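Local atomic coordinates of enolase from the environmental genome shotgun sequencing of the Sargasso Sea (PDB entry 2QGY), a protein that is of unknown function but, as a magnesium-binding member of the enolase superfamily, probably abstracts a proton next to the carboxylate of an acid substrate. Residues A[14-19]-A[39-44]; A[32-37]-A[53-58]; A[306-311]-A[338-343]. One frame throughout, in Å; residues are numbered along the deposited sequence.

Interaction 1 (A[14-19]-A[39-44])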
loop_
_atom_site.group_PDB
_atom_site.type_symbol
_atom_site.label_atom_id
_atom_site.label_comp_id
_atom_site.label_asym_id
_atom_site.label_seq_id
_atom_site.Cartn_x
_atom_site.Cartn_y
_atom_site.Cartn_z
ATOM N N SER A 14 -7.311 6.690 26.240
ATOM C CA SER A 14 -8.233 7.801 26.459
ATOM C C SER A 14 -8.106 8.950 25.467
ATOM O O SER A 14 -9.113 9.594 25.135
ATOM C CB SER A 14 -8.222 8.301 27.912
ATOM O OG SER A 14 -6.950 8.786 28.291
ATOM N N ARG A 15 -6.891 9.196 24.968
ATOM C CA ARG A 15 -6.679 10.389 24.177
ATOM C C ARG A 15 -5.701 10.165 23.034
ATOM O O ARG A 15 -4.770 9.391 23.172
ATOM C CB ARG A 15 -6.188 11.519 25.075
ATOM C CG ARG A 15 -6.468 12.902 24.542
ATOM C CD ARG A 15 -6.224 13.965 25.643
ATOM N NE ARG A 15 -7.211 13.875 26.723
ATOM C CZ ARG A 15 -8.182 14.764 26.945
ATOM N NH1 ARG A 15 -8.301 15.835 26.166
ATOM N NH2 ARG A 15 -9.035 14.581 27.955
ATOM N N LEU A 16 -5.975 10.838 21.912
ATOM C CA LEU A 16 -5.051 10.886 20.775
ATOM C C LEU A 16 -4.796 12.327 20.399
ATOM O O LEU A 16 -5.731 13.110 20.266
ATOM C CB LEU A 16 -5.613 10.112 19.570
ATOM C CG LEU A 16 -4.841 10.157 18.219
ATOM C CD1 LEU A 16 -3.510 9.444 18.296
ATOM C CD2 LEU A 16 -5.706 9.548 17.102
ATOM N N LYS A 17 -3.522 12.648 20.185
ATOM C CA LYS A 17 -3.139 13.874 19.507
ATOM C C LYS A 17 -2.239 13.535 18.315
ATOM O O LYS A 17 -1.355 12.672 18.412
ATOM C CB LYS A 17 -2.356 14.753 20.471
ATOM C CG LYS A 17 -2.001 16.160 19.931
ATOM C CD LYS A 17 -3.212 16.977 19.480
ATOM C CE LYS A 17 -2.815 18.370 18.958
ATOM N NZ LYS A 17 -2.651 19.352 20.090
ATOM N N ILE A 18 -2.467 14.246 17.225
ATOM C CA ILE A 18 -1.644 14.106 16.015
ATOM C C ILE A 18 -1.229 15.505 15.582
ATOM O O ILE A 18 -2.071 16.421 15.557
ATOM C CB ILE A 18 -2.427 13.425 14.856
ATOM C CG1 ILE A 18 -2.941 12.059 15.262
ATOM C CG2 ILE A 18 -1.521 13.319 13.544
ATOM C CD1 ILE A 18 -3.845 11.375 14.199
ATOM N N TRP A 19 0.052 15.669 15.234
ATOM C CA TRP A 19 0.521 16.888 14.577
ATOM C C TRP A 19 1.056 16.488 13.228
ATOM O O TRP A 19 1.736 15.463 13.122
ATOM C CB TRP A 19 1.699 17.497 15.334
ATOM C CG TRP A 19 1.419 17.995 16.708
ATOM C CD1 TRP A 19 1.198 19.292 17.064
ATOM C CD2 TRP A 19 1.408 17.232 17.926
ATOM N NE1 TRP A 19 1.015 19.389 18.428
ATOM C CE2 TRP A 19 1.137 18.141 18.982
ATOM C CE3 TRP A 19 1.598 15.871 18.233
ATOM C CZ2 TRP A 19 1.048 17.734 20.316
ATOM C CZ3 TRP A 19 1.488 15.460 19.571
ATOM C CH2 TRP A 19 1.245 16.398 20.591
ATOM N N ILE A 39 2.505 11.463 16.703
ATOM C CA ILE A 39 1.305 11.255 17.525
ATOM C C ILE A 39 1.646 11.079 18.999
ATOM O O ILE A 39 2.742 10.658 19.355
ATOM C CB ILE A 39 0.452 10.046 17.016
ATOM C CG1 ILE A 39 1.014 8.700 17.506
ATOM C CG2 ILE A 39 0.358 10.062 15.481
ATOM C CD1 ILE A 39 0.088 7.517 17.166
ATOM N N LYS A 40 0.678 11.399 19.859
ATOM C CA LYS A 40 0.804 11.085 21.267
ATOM C C LYS A 40 -0.514 10.446 21.690
ATOM O O LYS A 40 -1.577 11.004 21.452
ATOM C CB LYS A 40 1.055 12.355 22.094
ATOM C CG LYS A 40 1.410 11.996 23.518
ATOM C CD LYS A 40 1.601 13.234 24.426
ATOM C CE LYS A 40 0.306 13.710 25.026
ATOM N NZ LYS A 40 0.617 14.898 25.916
ATOM N N ILE A 41 -0.414 9.276 22.302
ATOM C CA ILE A 41 -1.560 8.516 22.811
ATOM C C ILE A 41 -1.431 8.564 24.330
ATOM O O ILE A 41 -0.333 8.395 24.855
ATOM C CB ILE A 41 -1.503 7.053 22.314
ATOM C CG1 ILE A 41 -1.873 6.984 20.811
ATOM C CG2 ILE A 41 -2.412 6.148 23.156
ATOM C CD1 ILE A 41 -1.893 5.583 20.216
ATOM N N THR A 42 -2.547 8.823 25.019
ATOM C CA THR A 42 -2.602 8.771 26.489
ATOM C C THR A 42 -3.538 7.631 26.898
ATOM O O THR A 42 -4.658 7.520 26.378
ATOM C CB THR A 42 -3.147 10.098 27.093
ATOM O OG1 THR A 42 -2.448 11.206 26.513
ATOM C CG2 THR A 42 -2.937 10.123 28.648
ATOM N N THR A 43 -3.067 6.763 27.783
ATOM C CA THR A 43 -3.930 5.690 28.246
ATOM C C THR A 43 -4.858 6.212 29.341
ATOM O O THR A 43 -4.661 7.307 29.870
ATOM C CB THR A 43 -3.139 4.511 28.836
ATOM O OG1 THR A 43 -2.561 4.899 30.091
ATOM C CG2 THR A 43 -2.037 4.037 27.865
ATOM N N GLU A 44 -5.824 5.379 29.711
ATOM C CA GLU A 44 -6.760 5.674 30.800
ATOM C C GLU A 44 -6.030 5.884 32.140
ATOM O O GLU A 44 -6.477 6.665 32.994
ATOM C CB GLU A 44 -7.755 4.526 30.910
ATOM C CG GLU A 44 -9.034 4.882 31.596
ATOM C CD GLU A 44 -10.113 3.854 31.346
ATOM O OE1 GLU A 44 -9.943 2.681 31.781
ATOM O OE2 GLU A 44 -11.125 4.229 30.712
#
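Ile39 packs alongside Ile18, both side chains pointing the same way, and its CG2 lies 3.9 Å from Ile18 CG1. CG1 of Ile39 sits between the backbone N and the carbonyl carbon (chi1 81°), which leaves CG2 on the flank that meets Ile18. Branched aliphatic residues suit this face, because Ile67 of helix 60-74 and Ala107 of helix 99-120 cover it.

Lys40 turns to the other face and forms a hydrogen-bonded pair with Lys17. Lys40 N donates to Lys17 O over 2.8 Å, and Lys17 N returns a bond to Lys40 O, also 2.8 Å. The methylenes work as apolar surface here: Lys40 CB meets the edge of the Trp19 ring 4.0 Å from CZ3, while Lys17 CG rests over one face of the same ring, offset toward its rim. The Lys40 chain then bends at chi3 and carries NZ to salt bridges with Glu48 and Glu366, while Trp19 NE1 donates to Ser370 OG.

These strands are the inner pair of the four-stranded antiparallel sheet in the N-terminal capping domain of the mandelate racemase and muconate lactonizing enzyme family. Strands 48-53 and 373-379 flank them.

Ile41 returns to the helix-covered face, where its CG1 is 3.9 Å from Leu16 CD1, the two side chains crossing at a slant. Thr42 N donates to Arg15 O. With Ser14 and Arg15 both facing Thr42, the strand forms a classic beta bulge, and Thr42 O takes both N-H groups: Ser14 N at 2.8 Å in the carbonyl plane, Arg15 N at 3.1 Å tilted 15° from it. Thr43 starts away from the partner strand; its side chain touches Ile115 of helix 99-120, and its OG1 takes a hydrogen bond from Ile47 N. Ser14 OG lies 3.1 Å from Thr43 O, just before the strand ends at Glu44.

Interaction 2 (A[32-37]-A[53-58])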
loop_
_atom_site.group_PDB
_atom_site.type_symbol
_atom_site.label_atom_id
_atom_site.label_comp_id
_atom_site.label_asym_id
_atom_site.label_seq_id
_atom_site.Cartn_x
_atom_site.Cartn_y
_atom_site.Cartn_z
ATOM N N ASN A 32 14.196 21.696 2.272
ATOM C CA ASN A 32 12.943 21.820 3.029
ATOM C C ASN A 32 12.820 20.513 3.792
ATOM O O ASN A 32 13.162 19.440 3.265
ATOM C CB ASN A 32 11.722 22.015 2.118
ATOM C CG ASN A 32 11.866 23.212 1.173
ATOM O OD1 ASN A 32 12.097 24.334 1.607
ATOM N ND2 ASN A 32 11.727 22.960 -0.136
ATOM N N THR A 33 12.413 20.591 5.047
ATOM C CA THR A 33 12.021 19.390 5.773
ATOM C C THR A 33 10.715 18.886 5.183
ATOM O O THR A 33 9.891 19.669 4.720
ATOM C CB THR A 33 11.828 19.683 7.258
ATOM O OG1 THR A 33 10.763 20.635 7.394
ATOM C CG2 THR A 33 13.137 20.243 7.826
ATOM N N LYS A 34 10.529 17.564 5.163
ATOM C CA LYS A 34 9.236 17.027 4.736
ATOM C C LYS A 34 8.257 17.293 5.875
ATOM O O LYS A 34 8.683 17.609 6.991
ATOM C CB LYS A 34 9.345 15.511 4.450
ATOM C CG LYS A 34 9.914 14.726 5.596
ATOM C CD LYS A 34 10.079 13.190 5.363
ATOM C CE LYS A 34 8.799 12.567 4.848
ATOM N NZ LYS A 34 8.723 11.089 5.059
ATOM N N LYS A 35 6.961 17.164 5.610
ATOM C CA LYS A 35 5.959 17.202 6.678
ATOM C C LYS A 35 6.098 15.908 7.511
ATOM O O LYS A 35 6.199 14.796 6.944
ATOM C CB LYS A 35 4.547 17.321 6.106
ATOM C CG LYS A 35 4.352 18.516 5.187
ATOM C CD LYS A 35 2.870 18.748 4.886
ATOM C CE LYS A 35 2.633 19.992 4.007
ATOM N NZ LYS A 35 3.303 19.903 2.685
ATOM N N PHE A 36 6.159 16.033 8.839
ATOM C CA PHE A 36 6.218 14.850 9.711
ATOM C C PHE A 36 4.838 14.634 10.347
ATOM O O PHE A 36 4.080 15.583 10.493
ATOM C CB PHE A 36 7.282 15.059 10.802
ATOM C CG PHE A 36 8.642 15.444 10.263
ATOM C CD1 PHE A 36 9.297 14.628 9.351
ATOM C CD2 PHE A 36 9.278 16.606 10.693
ATOM C CE1 PHE A 36 10.592 14.962 8.886
ATOM C CE2 PHE A 36 10.543 16.944 10.239
ATOM C CZ PHE A 36 11.200 16.129 9.327
ATOM N N ILE A 37 4.550 13.391 10.725
ATOM C CA ILE A 37 3.308 13.014 11.377
ATOM C C ILE A 37 3.725 12.389 12.694
ATOM O O ILE A 37 4.232 11.282 12.725
ATOM C CB ILE A 37 2.522 11.981 10.539
ATOM C CG1 ILE A 37 2.264 12.540 9.126
ATOM C CG2 ILE A 37 1.244 11.528 11.301
ATOM C CD1 ILE A 37 1.698 11.484 8.110
ATOM N N ALA A 53 4.630 8.376 12.136
ATOM C CA ALA A 53 4.308 7.641 10.904
ATOM C C ALA A 53 5.210 8.137 9.796
ATOM O O ALA A 53 5.517 9.340 9.736
ATOM C CB ALA A 53 2.853 7.902 10.470
ATOM N N PHE A 54 5.609 7.219 8.917
ATOM C CA PHE A 54 6.359 7.634 7.748
ATOM C C PHE A 54 5.423 8.426 6.826
ATOM O O PHE A 54 4.448 7.896 6.324
ATOM C CB PHE A 54 6.999 6.444 7.040
ATOM C CG PHE A 54 7.619 6.829 5.753
ATOM C CD1 PHE A 54 8.821 7.504 5.748
ATOM C CD2 PHE A 54 6.960 6.598 4.569
ATOM C CE1 PHE A 54 9.413 7.899 4.562
ATOM C CE2 PHE A 54 7.539 7.007 3.334
ATOM C CZ PHE A 54 8.754 7.664 3.351
ATOM N N SER A 55 5.712 9.700 6.618
ATOM C CA SER A 55 4.763 10.559 5.884
ATOM C C SER A 55 5.049 10.583 4.396
ATOM O O SER A 55 6.196 10.445 3.976
ATOM C CB SER A 55 4.758 11.991 6.437
ATOM O OG SER A 55 5.984 12.594 6.144
ATOM N N ILE A 56 3.996 10.758 3.596
ATOM C CA ILE A 56 4.091 10.619 2.135
ATOM C C ILE A 56 3.345 11.802 1.564
ATOM O O ILE A 56 2.257 12.125 2.037
ATOM C CB ILE A 56 3.502 9.288 1.612
ATOM C CG1 ILE A 56 4.029 8.094 2.418
ATOM C CG2 ILE A 56 3.888 9.101 0.129
ATOM C CD1 ILE A 56 3.303 6.736 2.139
ATOM N N ASN A 57 3.975 12.478 0.605
ATOM C CA ASN A 57 3.435 13.727 0.040
ATOM C C ASN A 57 1.997 13.530 -0.443
ATOM O O ASN A 57 1.700 12.547 -1.118
ATOM C CB ASN A 57 4.358 14.223 -1.092
ATOM C CG ASN A 57 4.136 15.692 -1.469
ATOM O OD1 ASN A 57 4.571 16.119 -2.550
ATOM N ND2 ASN A 57 3.458 16.458 -0.618
ATOM N N PHE A 58 1.109 14.462 -0.083
ATOM C CA PHE A 58 -0.356 14.425 -0.429
ATOM C C PHE A 58 -1.206 13.396 0.331
ATOM O O PHE A 58 -2.431 13.298 0.108
ATOM C CB PHE A 58 -0.610 14.345 -1.957
ATOM C CG PHE A 58 -0.092 15.548 -2.702
ATOM C CD1 PHE A 58 -0.814 16.751 -2.711
ATOM C CD2 PHE A 58 1.133 15.496 -3.333
ATOM C CE1 PHE A 58 -0.310 17.879 -3.376
ATOM C CE2 PHE A 58 1.645 16.606 -3.988
ATOM C CZ PHE A 58 0.921 17.795 -4.022
HETATM O O HOH W 1 8.103 10.899 7.835
HETATM O O HOH W 2 6.890 11.669 9.959
#
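Lys34 crosses Phe54 at about a right angle and brings NZ within 3.3 Å of Phe54 CE1, approaching the ring obliquely. The same nitrogen donates to Ser55 O over 2.8 Å, from a position tilted 21° out of the carbonyl plane. It also binds a water, 2.9 Å from NZ, that accepts from Ser55 N as well. CG stands between the backbone N and the carbonyl carbon; that first torsion (chi1 54°), with a further bend at chi3, carries NZ of this long, flexible residue across to the other loop. Outside the two segments, Trp304 supplies a further carbonyl acceptor for NZ and a cation-pi contact.

Ser55 suits its place by being small and polar: its OG donates to Lys35 O, modelled at a very short 2.4 Å whose exact length is doubtful. Ile37 covers the carbon side of this serine, with its CD1 3.5 Å from Ser55 CB, and its CG2 faces Ala53 CB at 4.1 Å. A backbone bond from Ala53 N to Ile37 O, 3.0 Å, closes that end, and a second water accepts from Ile37 N and lies within hydrogen-bonding distance of Ala53 O.

In enolase-superfamily proteins, capping-domain loops of this kind lie over the mouth of the barrel, consistent with Phe54 standing near the magnesium ion. With hydrogen bonds to two carbonyls and a water, the buried Lys34 nitrogen is well satisfied, and its position ties the two loops together.

Interaction 3 (A[306-311]-A[338-343])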
loop_
_atom_site.group_PDB
_atom_site.type_symbol
_atom_site.label_atom_id
_atom_site.label_comp_id
_atom_site.label_asym_id
_atom_site.label_seq_id
_atom_site.Cartn_x
_atom_site.Cartn_y
_atom_site.Cartn_z
ATOM N N SER A 306 11.283 12.579 11.137
ATOM C CA SER A 306 11.951 13.494 12.092
ATOM C C SER A 306 13.083 12.784 12.802
ATOM O O SER A 306 13.105 11.568 12.883
ATOM C CB SER A 306 10.991 14.026 13.128
ATOM O OG SER A 306 10.961 13.181 14.276
ATOM N N MET A 307 14.020 13.560 13.339
ATOM C CA MET A 307 15.100 12.964 14.117
ATOM C C MET A 307 14.723 12.894 15.600
ATOM O O MET A 307 15.605 12.789 16.472
ATOM C CB MET A 307 16.459 13.686 13.884
ATOM C CG MET A 307 17.107 13.529 12.459
ATOM S SD MET A 307 17.614 11.827 12.105
ATOM C CE MET A 307 16.236 11.274 11.088
ATOM N N SER A 308 13.414 12.915 15.885
ATOM C CA SER A 308 12.903 12.784 17.235
ATOM C C SER A 308 12.363 11.368 17.458
ATOM O O SER A 308 13.151 10.449 17.727
ATOM C CB SER A 308 11.865 13.895 17.546
ATOM O OG SER A 308 10.660 13.822 16.765
ATOM N N VAL A 309 11.059 11.174 17.303
ATOM C CA VAL A 309 10.393 9.897 17.684
ATOM C C VAL A 309 10.858 8.719 16.797
ATOM O O VAL A 309 11.321 7.689 17.304
ATOM C CB VAL A 309 8.832 10.027 17.667
ATOM C CG1 VAL A 309 8.186 8.742 18.084
ATOM C CG2 VAL A 309 8.369 11.156 18.618
ATOM N N SER A 310 10.766 8.883 15.487
ATOM C CA SER A 310 11.269 7.847 14.551
ATOM C C SER A 310 12.739 7.509 14.783
ATOM O O SER A 310 13.103 6.320 14.839
ATOM C CB SER A 310 11.092 8.286 13.111
ATOM O OG SER A 310 9.728 8.379 12.773
ATOM N N ALA A 311 13.590 8.523 14.913
ATOM C CA ALA A 311 15.021 8.231 15.136
ATOM C C ALA A 311 15.228 7.437 16.427
ATOM O O ALA A 311 16.033 6.499 16.460
ATOM C CB ALA A 311 15.909 9.520 15.097
ATOM N N LYS A 338 15.489 19.451 17.118
ATOM C CA LYS A 338 15.829 20.001 18.434
ATOM C C LYS A 338 14.957 21.190 18.840
ATOM O O LYS A 338 14.848 21.509 20.032
ATOM C CB LYS A 338 17.298 20.371 18.482
ATOM C CG LYS A 338 18.212 19.145 18.590
ATOM C CD LYS A 338 19.644 19.558 18.777
ATOM C CE LYS A 338 20.487 18.362 19.168
ATOM N NZ LYS A 338 21.933 18.741 19.116
ATOM N N LYS A 339 14.346 21.848 17.866
ATOM C CA LYS A 339 13.426 22.962 18.167
ATOM C C LYS A 339 12.292 22.535 19.090
ATOM O O LYS A 339 11.844 23.314 19.943
ATOM C CB LYS A 339 12.841 23.576 16.898
ATOM C CG LYS A 339 13.814 24.332 16.014
ATOM C CD LYS A 339 13.093 24.740 14.728
ATOM C CE LYS A 339 14.010 25.534 13.800
ATOM N NZ LYS A 339 14.271 26.886 14.342
ATOM N N PHE A 340 11.802 21.306 18.921
ATOM C CA PHE A 340 10.658 20.865 19.714
ATOM C C PHE A 340 10.949 19.629 20.579
ATOM O O PHE A 340 10.123 19.247 21.381
ATOM C CB PHE A 340 9.433 20.633 18.805
ATOM C CG PHE A 340 9.645 19.528 17.791
ATOM C CD1 PHE A 340 9.381 18.200 18.128
ATOM C CD2 PHE A 340 10.123 19.827 16.524
ATOM C CE1 PHE A 340 9.586 17.184 17.188
ATOM C CE2 PHE A 340 10.329 18.822 15.573
ATOM C CZ PHE A 340 10.059 17.497 15.917
ATOM N N CYS A 341 12.111 18.999 20.409
ATOM C CA CYS A 341 12.398 17.758 21.149
ATOM C C CYS A 341 13.778 17.845 21.782
ATOM O O CYS A 341 14.733 18.201 21.111
ATOM C CB CYS A 341 12.348 16.528 20.212
ATOM S SG CYS A 341 12.666 14.912 21.010
ATOM N N GLU A 342 13.868 17.516 23.070
ATOM C CA GLU A 342 15.173 17.328 23.717
ATOM C C GLU A 342 15.610 15.915 23.365
ATOM O O GLU A 342 15.232 14.942 24.019
ATOM C CB GLU A 342 15.066 17.568 25.237
ATOM C CG GLU A 342 14.730 19.027 25.570
ATOM C CD GLU A 342 14.328 19.301 27.040
ATOM O OE1 GLU A 342 13.753 20.390 27.271
ATOM O OE2 GLU A 342 14.553 18.458 27.959
ATOM N N LEU A 343 16.361 15.795 22.275
ATOM C CA LEU A 343 16.589 14.481 21.653
ATOM C C LEU A 343 17.152 13.451 22.617
ATOM O O LEU A 343 18.040 13.772 23.411
ATOM C CB LEU A 343 17.521 14.596 20.443
ATOM C CG LEU A 343 17.107 15.556 19.332
ATOM C CD1 LEU A 343 18.106 15.457 18.179
ATOM C CD2 LEU A 343 15.694 15.277 18.845
#
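Ser308, the last residue of an ST turn that leads into helix 309-320 of the enolase-type TIM barrel, meets Phe340 and Cys341 in the loop between helix 334-338 and strand 345-348. The turn is made by Ser306, whose OG accepts from Ser308 N at 2.9 Å. Ser308 OG adds a second bond to that oxygen, 2.6 Å from Ser306 OG, which is also bonded to Glu52 of the capping domain. Serine suits both places: Ser306 has a hydroxyl short enough to accept from the N-H two residues on, and Ser308 one that can donate back to it.

Held in this way, Ser308 OG sits at the edge of the Phe340 ring, near its plane and 3.6 Å from CE1. A hydroxyl oxygen there faces the ring's C-H rim, probably a mildly favourable match of polarity. On the carbon side, Ser308 CB is 3.7 Å from Cys341 SG. With SG anti to the backbone N (chi1 -179°), CB and SG of Cys341 lie about equally near Ser308 CB, and the small, apolar thiol packs against the methylene. Both Ser308 and Phe340 also touch Ile38 of strand 37-43, placing the contact where barrel and capping domain join.

The branched, apolar Leu343 lies against Met307 and Ser308 with its CD2 and also touches Ile334 and Ser337 of helix 334-338. Met307 O is buried without a hydrogen-bond partner, and the methyl Leu343 CD2 lies against it at 3.4 Å.

Interactions 1 and 2 share the capping domain: strand 37-43 begins at Ile37 and supplies residues 39-43 of interaction 1, and the two contacts touch where Ile18 CG2 meets Ile37 CG2 at 4.0 Å, their centres 19 Å apart. Interaction 3 belongs to the barrel domain, yet it reaches interaction 2 across the domain boundary, with Phe36 CE1 3.4 Å from Ser306 N. Interactions 1 and 3 do not touch, their nearest atoms being about 6 Å apart. Relative to the magnesium held by Asp200, Glu226 and Glu252, the Phe54 side chain of interaction 2 is about 9 Å away and that of Met307 in interaction 3 about 13 Å.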